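Local coordinates for protein sesquisabinene B synthase 2 (Santalum album, PDB 6A2A) that probably converts farnesyl diphosphate to the sesquiterpene sesquisabinene B, as a magnesium- or manganese-dependent plant terpene synthase, at residues L215-I220 with M502-L507; R450-L455 with S523-V528. One frame throughout, in Å; residues are numbered along the deposited sequence.

Interaction 1: L215-I220 with M502-L507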
loop_
_atom_site.group_PDB
_atom_site.type_symbol
_atom_site.label_atom_id
_atom_site.label_comp_id
_atom_site.label_asym_id
_atom_site.label_seq_id
_atom_site.Cartn_x
_atom_site.Cartn_y
_atom_site.Cartn_z
ATOM N N LEU A 215 11.579 -16.071 -32.086
ATOM C CA LEU A 215 12.105 -15.115 -31.217
ATOM C C LEU A 215 11.227 -13.846 -31.181
ATOM O O LEU A 215 11.054 -13.239 -30.122
ATOM C CB LEU A 215 13.539 -14.765 -31.656
ATOM C CG LEU A 215 14.256 -13.730 -30.821
ATOM C CD1 LEU A 215 14.371 -14.176 -29.398
ATOM C CD2 LEU A 215 15.658 -13.429 -31.361
ATOM N N HIS A 216 10.728 -13.474 -32.344
ATOM C CA HIS A 216 9.959 -12.243 -32.497
ATOM C C HIS A 216 8.684 -12.319 -31.641
ATOM O O HIS A 216 8.150 -11.269 -31.293
ATOM C CB HIS A 216 9.594 -12.046 -33.972
ATOM C CG HIS A 216 9.014 -10.706 -34.289
ATOM N ND1 HIS A 216 9.650 -9.538 -33.957
ATOM C CD2 HIS A 216 7.914 -10.359 -35.006
ATOM C CE1 HIS A 216 8.939 -8.502 -34.430
ATOM N NE2 HIS A 216 7.914 -8.970 -35.115
ATOM N N TRP A 217 8.170 -13.519 -31.390
ATOM C CA TRP A 217 6.885 -13.720 -30.654
ATOM C C TRP A 217 7.122 -13.990 -29.149
ATOM O O TRP A 217 6.161 -14.153 -28.400
ATOM C CB TRP A 217 6.116 -14.857 -31.320
ATOM C CG TRP A 217 5.542 -14.510 -32.660
ATOM C CD1 TRP A 217 5.748 -13.368 -33.381
ATOM C CD2 TRP A 217 4.677 -15.333 -33.436
ATOM N NE1 TRP A 217 5.083 -13.436 -34.574
ATOM C CE2 TRP A 217 4.363 -14.603 -34.605
ATOM C CE3 TRP A 217 4.082 -16.572 -33.247
ATOM C CZ2 TRP A 217 3.529 -15.123 -35.564
ATOM C CZ3 TRP A 217 3.220 -17.062 -34.182
ATOM C CH2 TRP A 217 2.994 -16.376 -35.365
ATOM N N ARG A 218 8.351 -14.022 -28.677
ATOM C CA ARG A 218 8.643 -14.337 -27.284
ATOM C C ARG A 218 8.811 -13.062 -26.473
ATOM O O ARG A 218 9.193 -11.996 -26.996
ATOM C CB ARG A 218 9.888 -15.252 -27.201
ATOM C CG ARG A 218 9.629 -16.658 -27.710
ATOM C CD ARG A 218 10.887 -17.578 -27.679
ATOM N NE ARG A 218 10.547 -18.947 -27.939
ATOM C CZ ARG A 218 10.083 -19.805 -27.019
ATOM N NH1 ARG A 218 9.803 -19.387 -25.792
ATOM N NH2 ARG A 218 9.848 -21.050 -27.363
ATOM N N THR A 219 8.664 -13.186 -25.178
ATOM C CA THR A 219 8.890 -12.101 -24.283
ATOM C C THR A 219 10.374 -11.854 -24.126
ATOM O O THR A 219 11.217 -12.767 -24.311
ATOM C CB THR A 219 8.311 -12.275 -22.879
ATOM O OG1 THR A 219 9.090 -13.191 -22.104
ATOM C CG2 THR A 219 6.849 -12.707 -22.868
ATOM N N ILE A 220 10.682 -10.641 -23.819
ATOM C CA ILE A 220 12.138 -10.290 -23.570
ATOM C C ILE A 220 12.638 -10.981 -22.297
ATOM O O ILE A 220 13.664 -11.640 -22.340
ATOM C CB ILE A 220 12.384 -8.786 -23.484
ATOM C CG1 ILE A 220 11.983 -8.130 -24.800
ATOM C CG2 ILE A 220 13.842 -8.482 -23.199
ATOM C CD1 ILE A 220 11.809 -6.612 -24.700
ATOM N N MET A 502 -1.287 -12.586 -40.003
ATOM C CA MET A 502 -1.731 -11.325 -40.664
ATOM C C MET A 502 -1.639 -10.128 -39.710
ATOM O O MET A 502 -1.150 -9.072 -40.055
ATOM C CB MET A 502 -3.170 -11.496 -41.161
ATOM C CG MET A 502 -3.731 -10.250 -41.845
ATOM S SD MET A 502 -4.603 -9.042 -40.784
ATOM C CE MET A 502 -5.940 -10.093 -40.245
ATOM N N TRP A 503 -2.204 -10.238 -38.509
ATOM C CA TRP A 503 -2.210 -9.075 -37.605
ATOM C C TRP A 503 -0.801 -8.739 -37.135
ATOM O O TRP A 503 -0.474 -7.590 -36.967
ATOM C CB TRP A 503 -3.174 -9.315 -36.442
ATOM C CG TRP A 503 -4.628 -9.162 -36.746
ATOM C CD1 TRP A 503 -5.589 -10.121 -36.742
ATOM C CD2 TRP A 503 -5.291 -7.936 -37.095
ATOM N NE1 TRP A 503 -6.813 -9.591 -37.104
ATOM C CE2 TRP A 503 -6.650 -8.255 -37.311
ATOM C CE3 TRP A 503 -4.850 -6.634 -37.300
ATOM C CZ2 TRP A 503 -7.576 -7.288 -37.680
ATOM C CZ3 TRP A 503 -5.763 -5.691 -37.725
ATOM C CH2 TRP A 503 -7.095 -6.016 -37.852
ATOM N N TRP A 504 0.079 -9.749 -36.966
ATOM C CA TRP A 504 1.461 -9.453 -36.727
ATOM C C TRP A 504 2.078 -8.649 -37.882
ATOM O O TRP A 504 2.876 -7.778 -37.640
ATOM C CB TRP A 504 2.245 -10.759 -36.470
ATOM C CG TRP A 504 2.528 -11.049 -35.028
ATOM C CD1 TRP A 504 1.930 -12.021 -34.289
ATOM C CD2 TRP A 504 3.398 -10.352 -34.136
ATOM N NE1 TRP A 504 2.411 -12.002 -33.014
ATOM C CE2 TRP A 504 3.315 -11.007 -32.888
ATOM C CE3 TRP A 504 4.301 -9.284 -34.262
ATOM C CZ2 TRP A 504 4.089 -10.642 -31.795
ATOM C CZ3 TRP A 504 5.037 -8.899 -33.164
ATOM C CH2 TRP A 504 4.943 -9.587 -31.949
ATOM N N LYS A 505 1.799 -9.025 -39.110
ATOM C CA LYS A 505 2.295 -8.234 -40.268
ATOM C C LYS A 505 1.875 -6.757 -40.173
ATOM O O LYS A 505 2.656 -5.840 -40.415
ATOM C CB LYS A 505 1.795 -8.888 -41.546
ATOM C CG LYS A 505 2.547 -10.154 -41.974
ATOM C CD LYS A 505 1.779 -10.899 -43.015
ATOM C CE LYS A 505 2.403 -12.221 -43.374
ATOM N NZ LYS A 505 1.636 -12.904 -44.430
ATOM N N ARG A 506 0.630 -6.523 -39.786
ATOM C CA ARG A 506 0.152 -5.138 -39.616
ATOM C C ARG A 506 0.865 -4.441 -38.473
ATOM O O ARG A 506 1.257 -3.302 -38.577
ATOM C CB ARG A 506 -1.382 -5.196 -39.462
ATOM C CG ARG A 506 -2.056 -5.901 -40.622
ATOM C CD ARG A 506 -3.501 -5.539 -40.902
ATOM N NE ARG A 506 -3.566 -4.312 -41.666
ATOM C CZ ARG A 506 -4.695 -3.824 -42.179
ATOM N NH1 ARG A 506 -5.848 -4.474 -42.017
ATOM N NH2 ARG A 506 -4.645 -2.711 -42.871
ATOM N N LEU A 507 1.021 -5.086 -37.290
ATOM C CA LEU A 507 1.824 -4.561 -36.210
ATOM C C LEU A 507 3.252 -4.171 -36.640
ATOM O O LEU A 507 3.736 -3.113 -36.270
ATOM C CB LEU A 507 1.930 -5.663 -35.143
ATOM C CG LEU A 507 1.026 -5.712 -33.937
ATOM C CD1 LEU A 507 1.675 -6.589 -32.850
ATOM C CD2 LEU A 507 0.632 -4.357 -33.373
#
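Trp217 lays its indole over one face of Trp504 in a face-to-face stack, the five-membered rings 3.8 Å apart between centroids and tilted by only 16°. The overlap is offset, so that Trp217 NE1 lies above the pyrrole part of its partner, while Trp217 CD1 comes within 3.4 Å of Trp504 CE2. The two indoles enter the stack from opposite ends. Trp217 NE1 lies 3.4 Å from Trp504 NE1; both are donors, and the approach belongs to the stack. Leu507 CD1 packs on the opposite face of Trp504 from within its own helix.

A second aromatic pair is oblique. With CG anti to the backbone N (chi1 -170°), the His216 imidazole reaches the benzo end of the same indole, NE2 lying 3.5 Å from Trp504 CZ3 and the planes inclined at 49°.

No hydrogen bond spans the two segments. His216 NE2 pairs with Asn508 OD1, one residue beyond 502-507, and Trp504 NE1 with His533 NE2, on helix 521-535; the His533 ring also stacks on Trp217. Between the two segments the joint is therefore aromatic, and the bond to Asn508 adds a polar link from the 215-220 connection to the same helix, 489-510. Together the bonds to Asn508 and His533 probably limit how the His216 and Trp504 rings can turn.

Interaction 2: R450-L455 with S523-V528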
loop_
_atom_site.group_PDB
_atom_site.type_symbol
_atom_site.label_atom_id
_atom_site.label_comp_id
_atom_site.label_asym_id
_atom_site.label_seq_id
_atom_site.Cartn_x
_atom_site.Cartn_y
_atom_site.Cartn_z
ATOM N N ARG A 450 -5.616 -1.860 -32.098
ATOM C CA ARG A 450 -6.641 -2.860 -32.462
ATOM C C ARG A 450 -5.955 -4.199 -32.769
ATOM O O ARG A 450 -6.431 -5.186 -32.331
ATOM C CB ARG A 450 -7.430 -2.373 -33.674
ATOM C CG ARG A 450 -8.702 -3.150 -33.951
ATOM C CD ARG A 450 -9.335 -2.773 -35.273
ATOM N NE ARG A 450 -10.626 -3.386 -35.461
ATOM C CZ ARG A 450 -11.105 -3.894 -36.586
ATOM N NH1 ARG A 450 -12.253 -4.538 -36.543
ATOM N NH2 ARG A 450 -10.476 -3.761 -37.741
ATOM N N ALA A 451 -4.885 -4.158 -33.528
ATOM C CA ALA A 451 -4.129 -5.372 -33.899
ATOM C C ALA A 451 -3.662 -6.090 -32.625
ATOM O O ALA A 451 -3.859 -7.276 -32.511
ATOM C CB ALA A 451 -2.979 -4.984 -34.788
ATOM N N SER A 452 -3.077 -5.359 -31.715
ATOM C CA SER A 452 -2.588 -5.927 -30.437
ATOM C C SER A 452 -3.739 -6.573 -29.661
ATOM O O SER A 452 -3.602 -7.697 -29.271
ATOM C CB SER A 452 -1.896 -4.889 -29.625
ATOM O OG SER A 452 -1.465 -5.396 -28.399
ATOM N N CYS A 453 -4.842 -5.881 -29.478
ATOM C CA CYS A 453 -5.956 -6.480 -28.703
ATOM C C CYS A 453 -6.527 -7.692 -29.441
ATOM O O CYS A 453 -6.806 -8.647 -28.795
ATOM C CB CYS A 453 -7.040 -5.449 -28.421
ATOM S SG CYS A 453 -6.386 -4.034 -27.508
ATOM N N ILE A 454 -6.715 -7.624 -30.737
ATOM C CA ILE A 454 -7.253 -8.815 -31.438
ATOM C C ILE A 454 -6.251 -9.965 -31.283
ATOM O O ILE A 454 -6.679 -11.054 -31.003
ATOM C CB ILE A 454 -7.568 -8.510 -32.912
ATOM C CG1 ILE A 454 -8.711 -7.508 -33.019
ATOM C CG2 ILE A 454 -7.906 -9.787 -33.641
ATOM C CD1 ILE A 454 -9.070 -7.136 -34.425
ATOM N N LEU A 455 -4.977 -9.682 -31.473
ATOM C CA LEU A 455 -3.961 -10.749 -31.308
ATOM C C LEU A 455 -4.064 -11.414 -29.933
ATOM O O LEU A 455 -4.100 -12.666 -29.833
ATOM C CB LEU A 455 -2.570 -10.154 -31.552
ATOM C CG LEU A 455 -2.190 -10.072 -33.028
ATOM C CD1 LEU A 455 -1.017 -9.137 -33.223
ATOM C CD2 LEU A 455 -1.886 -11.469 -33.569
ATOM N N SER A 523 6.417 -0.247 -27.247
ATOM C CA SER A 523 6.879 -1.559 -26.730
ATOM C C SER A 523 5.763 -2.318 -25.990
ATOM O O SER A 523 5.666 -3.547 -26.162
ATOM C CB SER A 523 8.050 -1.383 -25.840
ATOM O OG SER A 523 9.169 -1.017 -26.631
ATOM N N PHE A 524 4.949 -1.598 -25.198
ATOM C CA PHE A 524 3.883 -2.246 -24.407
ATOM C C PHE A 524 2.941 -2.958 -25.375
ATOM O O PHE A 524 2.477 -4.054 -25.089
ATOM C CB PHE A 524 3.058 -1.256 -23.581
ATOM C CG PHE A 524 3.755 -0.479 -22.505
ATOM C CD1 PHE A 524 5.009 -0.844 -22.017
ATOM C CD2 PHE A 524 3.174 0.674 -21.986
ATOM C CE1 PHE A 524 5.626 -0.097 -21.023
ATOM C CE2 PHE A 524 3.791 1.408 -21.002
ATOM C CZ PHE A 524 5.031 1.034 -20.514
ATOM N N THR A 525 2.609 -2.289 -26.483
ATOM C CA THR A 525 1.582 -2.780 -27.386
ATOM C C THR A 525 2.029 -4.087 -28.060
ATOM O O THR A 525 1.248 -4.980 -28.293
ATOM C CB THR A 525 1.200 -1.671 -28.378
ATOM O OG1 THR A 525 0.686 -0.564 -27.640
ATOM C CG2 THR A 525 0.166 -2.098 -29.377
ATOM N N VAL A 526 3.341 -4.181 -28.329
ATOM C CA VAL A 526 3.877 -5.359 -28.906
ATOM C C VAL A 526 4.060 -6.437 -27.820
ATOM O O VAL A 526 3.759 -7.581 -28.097
ATOM C CB VAL A 526 5.188 -5.108 -29.663
ATOM C CG1 VAL A 526 5.682 -6.434 -30.247
ATOM C CG2 VAL A 526 4.973 -4.075 -30.768
ATOM N N ASN A 527 4.555 -6.071 -26.676
ATOM C CA ASN A 527 4.999 -7.030 -25.675
ATOM C C ASN A 527 3.774 -7.711 -25.059
ATOM O O ASN A 527 3.921 -8.833 -24.628
ATOM C CB ASN A 527 5.929 -6.370 -24.674
ATOM C CG ASN A 527 7.312 -6.187 -25.252
ATOM O OD1 ASN A 527 7.777 -7.081 -25.942
ATOM N ND2 ASN A 527 7.942 -5.063 -24.990
ATOM N N VAL A 528 2.585 -7.050 -24.993
ATOM C CA VAL A 528 1.396 -7.830 -24.508
ATOM C C VAL A 528 1.124 -9.020 -25.415
ATOM O O VAL A 528 0.625 -10.044 -24.968
ATOM C CB VAL A 528 0.110 -6.996 -24.274
ATOM C CG1 VAL A 528 0.307 -5.994 -23.183
ATOM C CG2 VAL A 528 -0.393 -6.308 -25.519
#
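Ser452 points from helix 447-462 toward helix 521-535, at the level where the two backbones come nearest, CA of Ser452 lying 6.0 Å from CA of Thr525. Its CB already touches the other helix, resting 3.5 Å from Thr525 CG2, a close fit for two carbons. One bond further out, OG stands anti to the backbone N (chi1 178°) and donates a hydrogen bond of 2.7 Å to Thr525 O. The donor lies in the carbonyl plane on a lone pair, with a C=O...OG angle of 139°. The same OG also meets Val528 CG2 at 3.2 Å, so the hydroxyl sits between a backbone carbonyl and a methyl group one helical turn further on.

Thr525 divides its side chain between two tasks: CG2 faces Ser452, whereas OG1 turns back along its own helix to Phe521 O. Around this point the packing is apolar, with Leu423 and Val529 against Ser452, Phe448 against Thr525, and Phe419 and Cys456 against Val528.

A small serine facing a main-chain carbonyl lets the helices approach closely while giving its buried hydroxyl a partner. Asn460, a magnesium ligand of this enzyme although no metal is bound to this chain, lies further along helix 447-462, its side chain about 11 Å from that of Val528. Both helices belong to the all-helical class I terpene synthase domain, and this contact is one of its interhelical packings.

In the fold
Interactions 1 and 2 lie side by side close to the centre of the folded chain, their centres about 9 Å apart. Their segments alternate in sequence: 215-220 comes first, then 450-455, 502-507 and 523-528, the last two on successive helices, 489-510 and 521-535. Helix 489-510 bridges the contacts directly, because Trp503 packs on Ala451, Ile454 and Leu455 of interaction 2, while Trp504, on the next position, reaches Val526 as well as the 215-220 connection. Three helices of the class I terpene synthase domain thus pack together, and interaction 1 ties to them the connection between helices 201-212 and 220-232.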